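Local coordinates for SWD1-like protein (Myceliophthora thermophila, PDB 6E29), which probably contributes, through this beta-propeller domain, to the COMPASS histone H3 lysine methyltransferase complex as its Cps50/Swd1 subunit, at residues E211-S215 against G216-T220. Numbering follows the deposited sequence.
Sequences EKIAS and GIITT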
ATOM      1  N   GLU B 211      15.238  -0.312 -10.727  1.00 29.81           N
ATOM      2  CA  GLU B 211      15.652   1.036 -11.115  1.00 36.19           C
ATOM      3  C   GLU B 211      15.530   1.967  -9.914  1.00 28.49           C
ATOM      4  O   GLU B 211      14.564   1.877  -9.147  1.00 24.94           O
ATOM      5  CB  GLU B 211      14.807   1.533 -12.293  1.00 33.15           C
ATOM      6  CG  GLU B 211      14.995   3.031 -12.575  1.00 42.73           C
ATOM      7  CD  GLU B 211      14.156   3.532 -13.745  1.00 64.60           C
ATOM      8  OE1 GLU B 211      14.493   4.610 -14.300  1.00 46.31           O
ATOM      9  OE2 GLU B 211      13.159   2.845 -14.106  1.00 65.83           O
ATOM     10  N   LYS B 212      16.512   2.840  -9.726  1.00 29.60           N
ATOM     11  CA  LYS B 212      16.417   3.807  -8.630  1.00 27.16           C
ATOM     12  C   LYS B 212      15.493   4.929  -9.068  1.00 30.41           C
ATOM     13  O   LYS B 212      15.835   5.691  -9.975  1.00 34.14           O
ATOM     14  CB  LYS B 212      17.789   4.356  -8.249  1.00 33.81           C
ATOM     15  CG  LYS B 212      17.731   5.481  -7.260  1.00 32.25           C
ATOM     16  CD  LYS B 212      19.091   6.159  -6.974  1.00 41.90           C
ATOM     17  CE  LYS B 212      19.283   6.254  -5.497  1.00 39.29           C
ATOM     18  NZ  LYS B 212      19.223   4.877  -4.945  1.00 69.63           N
ATOM     19  N   ILE B 213      14.324   5.055  -8.418  1.00 26.89           N
ATOM     20  CA  ILE B 213      13.365   6.090  -8.783  1.00 26.42           C
ATOM     21  C   ILE B 213      13.190   7.163  -7.717  1.00 34.28           C
ATOM     22  O   ILE B 213      12.449   8.126  -7.961  1.00 35.75           O
ATOM     23  CB  ILE B 213      11.979   5.496  -9.102  1.00 25.37           C
ATOM     24  CG1 ILE B 213      11.478   4.715  -7.877  1.00 28.44           C
ATOM     25  CG2 ILE B 213      12.066   4.656 -10.397  1.00 34.41           C
ATOM     26  CD1 ILE B 213       9.923   4.366  -7.947  1.00 31.17           C
ATOM     27  N   ALA B 214      13.806   7.031  -6.549  1.00 33.56           N
ATOM     28  CA  ALA B 214      13.631   8.041  -5.518  1.00 35.24           C
ATOM     29  C   ALA B 214      14.935   8.183  -4.750  1.00 29.52           C
ATOM     30  O   ALA B 214      15.841   7.332  -4.828  1.00 31.21           O
ATOM     31  CB  ALA B 214      12.449   7.677  -4.589  1.00 25.24           C
ATOM     32  N   SER B 215      15.042   9.267  -3.990  1.00 36.79           N
ATOM     33  CA  SER B 215      16.219   9.485  -3.159  1.00 34.15           C
ATOM     34  C   SER B 215      15.941   9.332  -1.666  1.00 56.27           C
ATOM     35  O   SER B 215      16.667   9.900  -0.850  1.00 57.71           O
ATOM     36  CB  SER B 215      16.815  10.860  -3.431  1.00 48.43           C
ATOM     37  OG  SER B 215      17.464  10.832  -4.682  1.00 52.27           O
ATOM     38  N   GLY B 216      14.888   8.611  -1.289  1.00 39.90           N
ATOM     39  CA  GLY B 216      14.824   8.100   0.076  1.00 45.14           C
ATOM     40  C   GLY B 216      14.126   6.752   0.146  1.00 44.68           C
ATOM     41  O   GLY B 216      14.019   6.046  -0.858  1.00 50.03           O
ATOM     42  N   ILE B 217      13.625   6.394   1.325  1.00 44.50           N
ATOM     43  CA  ILE B 217      12.833   5.179   1.503  1.00 31.30           C
ATOM     44  C   ILE B 217      11.500   5.272   0.762  1.00 30.09           C
ATOM     45  O   ILE B 217      10.741   6.258   0.875  1.00 31.09           O
ATOM     46  CB  ILE B 217      12.657   4.934   3.005  1.00 36.86           C
ATOM     47  CG1 ILE B 217      14.063   4.723   3.599  1.00 41.47           C
ATOM     48  CG2 ILE B 217      11.637   3.831   3.259  1.00 34.95           C
ATOM     49  CD1 ILE B 217      14.122   4.699   5.113  1.00 52.75           C
ATOM     50  N   ILE B 218      11.166   4.231  -0.007  1.00 26.33           N
ATOM     51  CA  ILE B 218       9.849   4.162  -0.638  1.00 28.28           C
ATOM     52  C   ILE B 218       8.824   3.657   0.382  1.00 28.11           C
ATOM     53  O   ILE B 218       9.018   2.609   1.012  1.00 30.85           O
ATOM     54  CB  ILE B 218       9.890   3.287  -1.895  1.00 28.90           C
ATOM     55  CG1 ILE B 218      10.788   3.966  -2.970  1.00 32.28           C
ATOM     56  CG2 ILE B 218       8.492   3.086  -2.469  1.00 23.06           C
ATOM     57  CD1 ILE B 218      11.011   3.108  -4.252  1.00 30.86           C
ATOM     58  N   THR B 219       7.784   4.459   0.630  1.00 25.72           N
ATOM     59  CA  THR B 219       6.835   4.118   1.693  1.00 33.28           C
ATOM     60  C   THR B 219       5.493   3.597   1.198  1.00 34.24           C
ATOM     61  O   THR B 219       4.852   2.810   1.899  1.00 40.69           O
ATOM     62  CB  THR B 219       6.599   5.317   2.632  1.00 32.29           C
ATOM     63  OG1 THR B 219       6.290   6.480   1.873  1.00 30.53           O
ATOM     64  CG2 THR B 219       7.853   5.580   3.447  1.00 40.29           C
ATOM     65  N   THR B 220       5.087   3.949  -0.000  1.00 27.07           N
ATOM     66  CA  THR B 220       3.814   3.507  -0.534  1.00 21.77           C
ATOM     67  C   THR B 220       3.949   3.249  -2.012  1.00 26.25           C
ATOM     68  O   THR B 220       4.550   4.050  -2.739  1.00 23.59           O
ATOM     69  CB  THR B 220       2.707   4.576  -0.339  1.00 34.08           C
ATOM     70  OG1 THR B 220       2.347   4.619   1.034  1.00 37.08           O
ATOM     71  CG2 THR B 220       1.477   4.279  -1.215  1.00 43.66           C
TER
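Ser-215 N, next to the peptide joining Ser-215 to Gly-216, donates a hydrogen bond to Asp-236 OD2 in the hairpin loop that follows strand 229-234. This tie lies on the link between two blades of the WD40-type beta-propeller, where the chain leaves the outer strand 207-212 and turns inward to start the next blade with strand 218-223. Ser-215 CB points away from the partner segment, whereas Ala-214 CB points toward 216-220 and lies 4.4 Å from Ile-218 CG1.

The main contact is between two isoleucines. In Ile-213, CG1 is set between the backbone N and the carbonyl carbon (chi1 58°), which carries the ethyl branch toward Ile-218. The two side chains cross nearly at right angles, with Ile-218 CD1 resting 4.0 Å from Ile-213 CG1 and 4.1 Å from Ile-213 CD1. Val-232 on the adjacent strand 229-234 touches both, so Ile-213, from the linker, packs on the blade that Ile-218 begins. Gly-216 N is covered by the turn and has no hydrogen-bond partner in the model. A classic beta bulge follows, in which Thr-219 and Thr-220 both face Asn-233, and Thr-219 OG1 makes a weak hydrogen bond to Asn-233 O.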